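Local coordinates for uncharacterized protein LPG1670 (Legionella pneumophila subsp. pneumophila, PDB 5T2X) that is of unknown function, an all-helical Legionella protein assigned to a domain family (DUF5630) whose role has not been established, at residues E84-L89 with I214-N219; V91-K96 with Y128-Y133; Y167-G172 with S208-S213. One frame throughout, in Å; residues are numbered along the deposited sequence.

Contact 1 of 3, residues E84-L89 with I214-N219; sequences EEYPPL and ISAINN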
loop_
_atom_site.group_PDB
_atom_site.type_symbol
_atom_site.label_atom_id
_atom_site.label_comp_id
_atom_site.label_asym_id
_atom_site.label_seq_id
_atom_site.Cartn_x
_atom_site.Cartn_y
_atom_site.Cartn_z
ATOM N N GLU A 84 -3.734 -8.490 8.528
ATOM C CA GLU A 84 -2.514 -8.927 9.186
ATOM C C GLU A 84 -1.476 -7.816 9.122
ATOM O O GLU A 84 -1.453 -7.019 8.180
ATOM C CB GLU A 84 -1.961 -10.207 8.543
ATOM C CG GLU A 84 -2.948 -11.366 8.527
ATOM C CD GLU A 84 -2.357 -12.634 7.938
ATOM O OE1 GLU A 84 -1.121 -12.693 7.762
ATOM O OE2 GLU A 84 -3.130 -13.572 7.649
ATOM N N GLU A 85 -0.620 -7.767 10.135
ATOM C CA GLU A 85 0.430 -6.766 10.221
ATOM C C GLU A 85 1.736 -7.325 9.674
ATOM O O GLU A 85 2.021 -8.519 9.797
ATOM C CB GLU A 85 0.629 -6.305 11.666
ATOM C CG GLU A 85 -0.655 -5.918 12.379
ATOM C CD GLU A 85 -0.430 -5.592 13.842
ATOM O OE1 GLU A 85 0.617 -4.992 14.165
ATOM O OE2 GLU A 85 -1.297 -5.944 14.671
ATOM N N TYR A 86 2.532 -6.443 9.061
ATOM C CA TYR A 86 3.845 -6.824 8.562
ATOM C C TYR A 86 4.671 -5.569 8.342
ATOM O O TYR A 86 4.131 -4.567 7.854
ATOM C CB TYR A 86 3.747 -7.630 7.261
ATOM C CG TYR A 86 2.996 -6.942 6.141
ATOM C CD1 TYR A 86 3.668 -6.179 5.193
ATOM C CD2 TYR A 86 1.618 -7.070 6.021
ATOM C CE1 TYR A 86 2.987 -5.553 4.166
ATOM C CE2 TYR A 86 0.929 -6.448 4.998
ATOM C CZ TYR A 86 1.618 -5.694 4.072
ATOM O OH TYR A 86 0.934 -5.074 3.050
ATOM N N PRO A 87 5.954 -5.577 8.692
ATOM C CA PRO A 87 6.801 -4.400 8.468
ATOM C C PRO A 87 7.034 -4.180 6.983
ATOM O O PRO A 87 6.740 -5.065 6.166
ATOM C CB PRO A 87 8.104 -4.766 9.199
ATOM C CG PRO A 87 8.121 -6.243 9.211
ATOM C CD PRO A 87 6.690 -6.675 9.339
ATOM N N PRO A 88 7.576 -3.014 6.584
ATOM C CA PRO A 88 8.071 -1.898 7.403
ATOM C C PRO A 88 6.995 -0.946 7.934
ATOM O O PRO A 88 7.327 -0.034 8.692
ATOM C CB PRO A 88 9.002 -1.160 6.440
ATOM C CG PRO A 88 8.401 -1.400 5.105
ATOM C CD PRO A 88 7.830 -2.792 5.150
ATOM N N LEU A 89 5.737 -1.148 7.554
ATOM C CA LEU A 89 4.673 -0.252 7.987
ATOM C C LEU A 89 4.283 -0.527 9.433
ATOM O O LEU A 89 4.258 -1.677 9.880
ATOM C CB LEU A 89 3.447 -0.392 7.083
ATOM C CG LEU A 89 3.574 0.167 5.665
ATOM C CD1 LEU A 89 2.225 0.148 4.961
ATOM C CD2 LEU A 89 4.151 1.574 5.688
ATOM N N ILE A 214 3.608 -13.196 2.855
ATOM C CA ILE A 214 2.367 -13.962 2.936
ATOM C C ILE A 214 1.262 -13.113 3.550
ATOM O O ILE A 214 0.102 -13.169 3.122
ATOM C CB ILE A 214 2.592 -15.262 3.731
ATOM C CG1 ILE A 214 3.536 -16.198 2.975
ATOM C CG2 ILE A 214 1.270 -15.962 4.008
ATOM C CD1 ILE A 214 2.963 -16.721 1.678
ATOM N N SER A 215 1.604 -12.309 4.559
ATOM C CA SER A 215 0.619 -11.413 5.154
ATOM C C SER A 215 0.218 -10.314 4.178
ATOM O O SER A 215 -0.948 -9.900 4.146
ATOM C CB SER A 215 1.171 -10.814 6.447
ATOM O OG SER A 215 1.404 -11.825 7.416
ATOM N N ALA A 216 1.168 -9.832 3.373
ATOM C CA ALA A 216 0.843 -8.819 2.375
ATOM C C ALA A 216 -0.105 -9.373 1.319
ATOM O O ALA A 216 -1.024 -8.677 0.874
ATOM C CB ALA A 216 2.121 -8.289 1.727
ATOM N N ILE A 217 0.103 -10.627 0.910
ATOM C CA ILE A 217 -0.806 -11.258 -0.044
ATOM C C ILE A 217 -2.192 -11.407 0.567
ATOM O O ILE A 217 -3.211 -11.269 -0.122
ATOM C CB ILE A 217 -0.238 -12.614 -0.506
ATOM C CG1 ILE A 217 1.103 -12.416 -1.216
ATOM C CG2 ILE A 217 -1.223 -13.327 -1.421
ATOM C CD1 ILE A 217 1.791 -13.710 -1.594
ATOM N N ASN A 218 -2.253 -11.680 1.873
ATOM C CA ASN A 218 -3.539 -11.771 2.555
ATOM C C ASN A 218 -4.280 -10.438 2.511
ATOM O O ASN A 218 -5.459 -10.382 2.142
ATOM C CB ASN A 218 -3.327 -12.228 4.000
ATOM C CG ASN A 218 -4.596 -12.169 4.822
ATOM O OD1 ASN A 218 -5.401 -13.100 4.812
ATOM N ND2 ASN A 218 -4.782 -11.071 5.546
ATOM N N ASN A 219 -3.597 -9.349 2.873
ATOM C CA ASN A 219 -4.251 -8.045 2.920
ATOM C C ASN A 219 -4.597 -7.537 1.527
ATOM O O ASN A 219 -5.697 -7.016 1.307
ATOM C CB ASN A 219 -3.358 -7.033 3.640
ATOM C CG ASN A 219 -3.166 -7.361 5.105
ATOM O OD1 ASN A 219 -3.506 -8.451 5.559
ATOM N ND2 ASN A 219 -2.612 -6.413 5.853
HETATM O O HOH W 1 3.521 -10.919 9.018
HETATM O O HOH W 2 -1.594 -4.211 4.086
#

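Contact 2 of 3, residues V91-K96 with Y128-Y133; sequences VSQLVK and YQHCFY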
loop_
_atom_site.group_PDB
_atom_site.type_symbol
_atom_site.label_atom_id
_atom_site.label_comp_id
_atom_site.label_asym_id
_atom_site.label_seq_id
_atom_site.Cartn_x
_atom_site.Cartn_y
_atom_site.Cartn_z
ATOM N N VAL A 91 1.501 -0.190 12.748
ATOM C CA VAL A 91 0.085 -0.526 12.866
ATOM C C VAL A 91 -0.788 0.710 12.674
ATOM O O VAL A 91 -1.921 0.606 12.186
ATOM C CB VAL A 91 -0.187 -1.222 14.215
ATOM C CG1 VAL A 91 0.088 -0.280 15.379
ATOM C CG2 VAL A 91 -1.615 -1.756 14.269
ATOM N N SER A 92 -0.287 1.896 13.032
ATOM C CA SER A 92 -1.073 3.109 12.823
ATOM C C SER A 92 -1.147 3.460 11.343
ATOM O O SER A 92 -2.203 3.873 10.849
ATOM C CB SER A 92 -0.486 4.273 13.620
ATOM O OG SER A 92 0.714 4.744 13.033
ATOM N N GLN A 93 -0.035 3.302 10.622
ATOM C CA GLN A 93 -0.057 3.495 9.177
ATOM C C GLN A 93 -1.017 2.521 8.511
ATOM O O GLN A 93 -1.707 2.876 7.547
ATOM C CB GLN A 93 1.351 3.333 8.607
ATOM C CG GLN A 93 2.321 4.409 9.055
ATOM C CD GLN A 93 3.723 4.175 8.536
ATOM O OE1 GLN A 93 4.254 3.069 8.628
ATOM N NE2 GLN A 93 4.328 5.217 7.978
ATOM N N LEU A 94 -1.082 1.287 9.016
ATOM C CA LEU A 94 -2.007 0.310 8.454
ATOM C C LEU A 94 -3.455 0.711 8.707
ATOM O O LEU A 94 -4.291 0.640 7.798
ATOM C CB LEU A 94 -1.719 -1.073 9.037
ATOM C CG LEU A 94 -2.632 -2.211 8.579
ATOM C CD1 LEU A 94 -2.551 -2.397 7.073
ATOM C CD2 LEU A 94 -2.278 -3.500 9.303
ATOM N N VAL A 95 -3.766 1.148 9.929
ATOM C CA VAL A 95 -5.143 1.491 10.273
ATOM C C VAL A 95 -5.569 2.776 9.574
ATOM O O VAL A 95 -6.662 2.856 9.000
ATOM C CB VAL A 95 -5.303 1.598 11.800
ATOM C CG1 VAL A 95 -6.672 2.152 12.152
ATOM C CG2 VAL A 95 -5.098 0.238 12.446
ATOM N N LYS A 96 -4.718 3.805 9.615
ATOM C CA LYS A 96 -5.045 5.054 8.933
ATOM C C LYS A 96 -5.185 4.838 7.433
ATOM O O LYS A 96 -6.081 5.406 6.797
ATOM C CB LYS A 96 -3.981 6.112 9.217
ATOM C CG LYS A 96 -3.907 6.577 10.659
ATOM C CD LYS A 96 -2.773 7.574 10.825
ATOM C CE LYS A 96 -2.572 7.965 12.276
ATOM N NZ LYS A 96 -1.383 8.848 12.431
ATOM N N TYR A 128 -0.429 8.559 1.708
ATOM C CA TYR A 128 0.535 9.137 2.638
ATOM C C TYR A 128 0.864 8.167 3.764
ATOM O O TYR A 128 1.985 8.173 4.285
ATOM C CB TYR A 128 -0.003 10.453 3.200
ATOM C CG TYR A 128 0.973 11.197 4.083
ATOM C CD1 TYR A 128 1.896 12.082 3.539
ATOM C CD2 TYR A 128 0.968 11.021 5.461
ATOM C CE1 TYR A 128 2.789 12.766 4.343
ATOM C CE2 TYR A 128 1.857 11.700 6.271
ATOM C CZ TYR A 128 2.765 12.571 5.707
ATOM O OH TYR A 128 3.651 13.250 6.511
ATOM N N GLN A 129 -0.096 7.330 4.152
ATOM C CA GLN A 129 0.135 6.234 5.082
ATOM C C GLN A 129 0.631 4.975 4.381
ATOM O O GLN A 129 0.730 3.921 5.019
ATOM C CB GLN A 129 -1.146 5.932 5.863
ATOM C CG GLN A 129 -1.705 7.129 6.615
ATOM C CD GLN A 129 -0.819 7.560 7.770
ATOM O OE1 GLN A 129 -0.162 6.735 8.405
ATOM N NE2 GLN A 129 -0.796 8.858 8.046
ATOM N N HIS A 130 0.922 5.065 3.079
ATOM C CA HIS A 130 1.518 3.977 2.303
ATOM C C HIS A 130 0.592 2.766 2.220
ATOM O O HIS A 130 1.039 1.617 2.223
ATOM C CB HIS A 130 2.885 3.583 2.865
ATOM C CG HIS A 130 3.814 4.743 3.042
ATOM N ND1 HIS A 130 4.242 5.521 1.988
ATOM C CD2 HIS A 130 4.392 5.261 4.152
ATOM C CE1 HIS A 130 5.044 6.468 2.440
ATOM N NE2 HIS A 130 5.152 6.333 3.750
ATOM N N CYS A 131 -0.710 3.024 2.130
ATOM C CA CYS A 131 -1.678 1.946 1.979
ATOM C C CYS A 131 -1.594 1.357 0.576
ATOM O O CYS A 131 -1.582 2.092 -0.417
ATOM C CB CYS A 131 -3.088 2.462 2.255
ATOM S SG CYS A 131 -4.387 1.223 2.066
ATOM N N PHE A 132 -1.533 0.023 0.495
ATOM C CA PHE A 132 -1.427 -0.633 -0.805
ATOM C C PHE A 132 -2.660 -0.370 -1.660
ATOM O O PHE A 132 -2.550 -0.196 -2.879
ATOM C CB PHE A 132 -1.219 -2.138 -0.628
ATOM C CG PHE A 132 -1.269 -2.910 -1.921
ATOM C CD1 PHE A 132 -0.140 -3.035 -2.712
ATOM C CD2 PHE A 132 -2.449 -3.503 -2.347
ATOM C CE1 PHE A 132 -0.183 -3.739 -3.902
ATOM C CE2 PHE A 132 -2.499 -4.204 -3.536
ATOM C CZ PHE A 132 -1.363 -4.325 -4.314
ATOM N N TYR A 133 -3.843 -0.358 -1.042
ATOM C CA TYR A 133 -5.067 -0.095 -1.790
ATOM C C TYR A 133 -5.021 1.275 -2.450
ATOM O O TYR A 133 -5.482 1.443 -3.585
ATOM C CB TYR A 133 -6.282 -0.198 -0.865
ATOM C CG TYR A 133 -6.365 -1.482 -0.069
ATOM C CD1 TYR A 133 -6.099 -2.710 -0.660
ATOM C CD2 TYR A 133 -6.706 -1.463 1.277
ATOM C CE1 TYR A 133 -6.176 -3.884 0.068
ATOM C CE2 TYR A 133 -6.784 -2.628 2.012
ATOM C CZ TYR A 133 -6.519 -3.835 1.403
ATOM O OH TYR A 133 -6.597 -4.996 2.138
HETATM O O HOH W 3 0.506 6.864 10.969
HETATM O O HOH W 4 -0.940 1.754 5.336
HETATM O O HOH W 5 3.283 7.958 7.093
#

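Contact 3 of 3, residues Y167-G172 with S208-S213; sequences YHWTPG and SEHQYS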
loop_
_atom_site.group_PDB
_atom_site.type_symbol
_atom_site.label_atom_id
_atom_site.label_comp_id
_atom_site.label_asym_id
_atom_site.label_seq_id
_atom_site.Cartn_x
_atom_site.Cartn_y
_atom_site.Cartn_z
ATOM N N TYR A 167 6.867 -1.209 0.453
ATOM C CA TYR A 167 6.177 -1.572 1.681
ATOM C C TYR A 167 5.331 -2.835 1.597
ATOM O O TYR A 167 4.913 -3.330 2.648
ATOM C CB TYR A 167 5.271 -0.420 2.145
ATOM C CG TYR A 167 5.947 0.934 2.200
ATOM C CD1 TYR A 167 6.756 1.287 3.271
ATOM C CD2 TYR A 167 5.760 1.866 1.187
ATOM C CE1 TYR A 167 7.370 2.527 3.327
ATOM C CE2 TYR A 167 6.370 3.108 1.233
ATOM C CZ TYR A 167 7.173 3.433 2.306
ATOM O OH TYR A 167 7.781 4.668 2.358
ATOM N N HIS A 168 5.063 -3.376 0.405
ATOM C CA HIS A 168 4.043 -4.413 0.294
ATOM C C HIS A 168 4.526 -5.670 -0.422
ATOM O O HIS A 168 3.701 -6.425 -0.947
ATOM C CB HIS A 168 2.794 -3.845 -0.381
ATOM C CG HIS A 168 2.179 -2.714 0.383
ATOM N ND1 HIS A 168 1.534 -2.896 1.587
ATOM C CD2 HIS A 168 2.142 -1.383 0.133
ATOM C CE1 HIS A 168 1.111 -1.728 2.039
ATOM N NE2 HIS A 168 1.466 -0.795 1.174
ATOM N N TRP A 169 5.835 -5.911 -0.450
ATOM C CA TRP A 169 6.416 -7.236 -0.727
ATOM C C TRP A 169 5.913 -7.755 -2.074
ATOM O O TRP A 169 6.024 -7.037 -3.081
ATOM C CB TRP A 169 6.118 -8.134 0.469
ATOM C CG TRP A 169 6.844 -7.742 1.716
ATOM C CD1 TRP A 169 6.486 -6.771 2.603
ATOM C CD2 TRP A 169 8.053 -8.320 2.220
ATOM N NE1 TRP A 169 7.400 -6.704 3.627
ATOM C CE2 TRP A 169 8.372 -7.646 3.415
ATOM C CE3 TRP A 169 8.898 -9.342 1.775
ATOM C CZ2 TRP A 169 9.499 -7.961 4.171
ATOM C CZ3 TRP A 169 10.017 -9.652 2.526
ATOM C CH2 TRP A 169 10.308 -8.963 3.711
ATOM N N THR A 170 5.359 -8.973 -2.141
ATOM C CA THR A 170 4.998 -9.555 -3.434
ATOM C C THR A 170 3.853 -8.814 -4.115
ATOM O O THR A 170 3.974 -8.516 -5.316
ATOM C CB THR A 170 4.690 -11.048 -3.260
ATOM O OG1 THR A 170 5.904 -11.760 -2.992
ATOM C CG2 THR A 170 4.028 -11.618 -4.507
ATOM N N PRO A 171 2.732 -8.501 -3.449
ATOM C CA PRO A 171 1.687 -7.729 -4.142
ATOM C C PRO A 171 2.164 -6.376 -4.638
ATOM O O PRO A 171 1.652 -5.885 -5.653
ATOM C CB PRO A 171 0.593 -7.587 -3.076
ATOM C CG PRO A 171 0.789 -8.756 -2.191
ATOM C CD PRO A 171 2.272 -8.946 -2.119
ATOM N N GLY A 172 3.131 -5.760 -3.957
ATOM C CA GLY A 172 3.682 -4.508 -4.449
ATOM C C GLY A 172 4.440 -4.684 -5.752
ATOM O O GLY A 172 4.241 -3.929 -6.708
ATOM N N SER A 208 7.688 -14.367 -2.442
ATOM C CA SER A 208 6.380 -14.936 -2.135
ATOM C C SER A 208 6.407 -15.950 -0.998
ATOM O O SER A 208 5.337 -16.320 -0.503
ATOM C CB SER A 208 5.792 -15.587 -3.389
ATOM O OG SER A 208 6.648 -16.602 -3.883
ATOM N N GLU A 209 7.585 -16.404 -0.569
ATOM C CA GLU A 209 7.673 -17.396 0.494
ATOM C C GLU A 209 7.835 -16.785 1.878
ATOM O O GLU A 209 7.590 -17.474 2.876
ATOM C CB GLU A 209 8.843 -18.353 0.234
ATOM C CG GLU A 209 8.777 -19.105 -1.091
ATOM C CD GLU A 209 7.887 -20.336 -1.039
ATOM O OE1 GLU A 209 6.896 -20.336 -0.280
ATOM O OE2 GLU A 209 8.186 -21.312 -1.759
ATOM N N HIS A 210 8.241 -15.522 1.967
ATOM C CA HIS A 210 8.506 -14.908 3.259
ATOM C C HIS A 210 7.212 -14.709 4.043
ATOM O O HIS A 210 6.141 -14.483 3.473
ATOM C CB HIS A 210 9.221 -13.570 3.074
ATOM C CG HIS A 210 9.894 -13.066 4.312
ATOM N ND1 HIS A 210 9.199 -12.523 5.371
ATOM C CD2 HIS A 210 11.203 -13.015 4.656
ATOM C CE1 HIS A 210 10.049 -12.165 6.316
ATOM N NE2 HIS A 210 11.272 -12.451 5.907
ATOM N N GLN A 211 7.325 -14.796 5.371
ATOM C CA GLN A 211 6.153 -14.670 6.231
ATOM C C GLN A 211 5.495 -13.304 6.081
ATOM O O GLN A 211 4.264 -13.204 6.007
ATOM C CB GLN A 211 6.546 -14.916 7.689
ATOM C CG GLN A 211 5.455 -14.575 8.690
ATOM C CD GLN A 211 5.959 -14.560 10.120
ATOM O OE1 GLN A 211 7.027 -15.091 10.419
ATOM N NE2 GLN A 211 5.192 -13.940 11.011
ATOM N N TYR A 212 6.300 -12.240 6.037
ATOM C CA TYR A 212 5.744 -10.899 5.891
ATOM C C TYR A 212 5.059 -10.729 4.541
ATOM O O TYR A 212 4.044 -10.030 4.438
ATOM C CB TYR A 212 6.845 -9.854 6.073
ATOM C CG TYR A 212 7.472 -9.857 7.449
ATOM C CD1 TYR A 212 6.764 -10.308 8.556
ATOM C CD2 TYR A 212 8.771 -9.408 7.641
ATOM C CE1 TYR A 212 7.334 -10.312 9.816
ATOM C CE2 TYR A 212 9.352 -9.411 8.896
ATOM C CZ TYR A 212 8.628 -9.861 9.979
ATOM O OH TYR A 212 9.202 -9.862 11.229
ATOM N N SER A 213 5.594 -11.363 3.496
ATOM C CA SER A 213 4.966 -11.275 2.183
ATOM C C SER A 213 3.676 -12.081 2.124
ATOM O O SER A 213 2.741 -11.696 1.413
ATOM C CB SER A 213 5.939 -11.743 1.104
ATOM O OG SER A 213 5.342 -11.695 -0.180
#

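Contact 1 of 3, residues E84-L89 with I214-N219
The side-chain amide of N219 grips the backbone of E84 from both of its polar atoms. E84 N donates to N219 OD1 (3.0 Å), and N219 ND2 returns a shorter bond of 2.7 Å to E84 O, arriving in the carbonyl plane on a lone pair. N219 OD1 also accepts from N218 ND2 at 2.9 Å, so two donors fix the amide's orientation. Beneath this pairing the packing is close and largely buried. A216 CB sits over one face of the Y86 ring, 3.9 Å from its centroid and displaced toward the rim, a CH-pi contact, while N219 ND2 approaches the ring edge. Y86 reaches this place because its CG lies between the backbone N and carbonyl carbon (chi1 56°), which swings the ring back against the helix. The contact joins the extended loop between helices 66-76 and 91-111 to one flank of helix 211-220, within an all-helical fold. The Y86 hydroxyl is bonded to H168, and a water links it to N219 ND2. The partly exposed E84 and N218 form the more open side, held by polar contacts instead of ring packing. Here the E84 side chain extends across the helix surface, crossing the N218 side chain at about a right angle, and S215 OG donates to E84 OE1 at 2.7 Å, nearly along the C-O axis. The same carboxylate lies stacked over the N218 amide, the planes 23° apart and OE2 3.5 Å from N218 CG; the amide nitrogen of N218 is also tied to S82 O. A second water donates to both E85 O and S215 OG, adding a bridge from the next loop residue to the serine that already holds E84. The E85 side chain turns away from the helix and pairs with R70.

Contact 2 of 3, residues V91-K96 with Y128-Y133
The Schellman motif that ends helix 117-128, with H130 as its positive-phi C-prime residue, presents Q129 to Q93 and K96 on the first turns of helix 91-111. Q129 is bent at its second torsion (chi2 -68°), which turns the amide in between K96 and Q93, with OE1 toward Q93. Its CG rests 3.6 Å from K96 CB, and its CD and NE2 lie against the extended aliphatic chain of K96 at CD. The amide oxygen OE1 comes within 3.3 Å of Q93 CA. No direct hydrogen bond crosses the interface; waters do the joining. One donates to Q129 OE1 at 2.7 Å and to S92 OG, and accepts from K96 NZ. Another spans the backbones, donating to Q93 O (2.6 Å) and Q129 O (2.8 Å). A third connects Q93 NE2 with Y128 O. The same NE2 meets the edge of the H130 ring, 3.8 Å from its CD2, with amide and imidazole planes almost perpendicular, while Q93 OE1 turns to T90 N. S92 OG is also bonded to E61. Beyond the motif, C131 occupies the N-cap position of helix 132-147. K96 packs on W69 of helix 66-76 and on helix 43-52, and the H130 ring stacks on Y167 at the end of helix 153-167.

Contact 3 of 3, residues Y167-G172 with S208-S213
W169 lays its indole against the first turn of helix 211-220, one face receiving Y212 CB and the backbone N of S213. Y212 CB is 4.1 Å from the centroid of the six-membered ring, a CH-pi contact, and the Y212 ring turns its own edge to W169 CZ2. The indole CG is anti to the carbonyl carbon (chi1 -68°), which brings the ring system down beside this turn and leaves its CB 3.7 Å from S213 CB. At the far end of the indole, CH2 stands over the centre of the H210 ring, with the two ring planes 31° apart, so the three aromatic side chains form a cluster. H210 is the N-cap of helix 211-220. Its ND1 accepts from Y212 N (3.0 Å), almost exactly in the imidazole plane, and its NE2 bonds to F273 O; the two bonds hold the ring's rotation. Near the root of the W169 side chain, S213 OG, set opposite its own backbone N at chi1 179°, points across the interface and donates to T170 OG1 at 2.9 Å. That threonine oxygen bonds onward to A204 O, so the buried hydroxyls form a short chain ending at a carbonyl. The indole NE1 bonds to P87 O of the loop before helix 91-111. The cluster thus sits where the starts of helices 169-185 and 211-220 meet; I269 and L270 of helix 252-272 pack on W169 and H210 respectively, and the F273 ring meets W169 edge-to-face.

From the N terminus, the loop 84-89 is met first; its partner 214-219 comes late, so contact 1 closes the longest loop. Within that loop lie the other two in series: contact 2 brings 128-133 back to 91-96 and is complete before contact 3 opens at 167-172, to close at 208-213. Contacts 1 and 3 share helix 211-220, and their centres are about 7 Å apart. H168 of contact 3 reaches both other contacts. Together they tie loop 84-89, the start of helix 91-111 and the turn between helices 117-128 and 132-147 to the starts of helices 169-185 and 211-220.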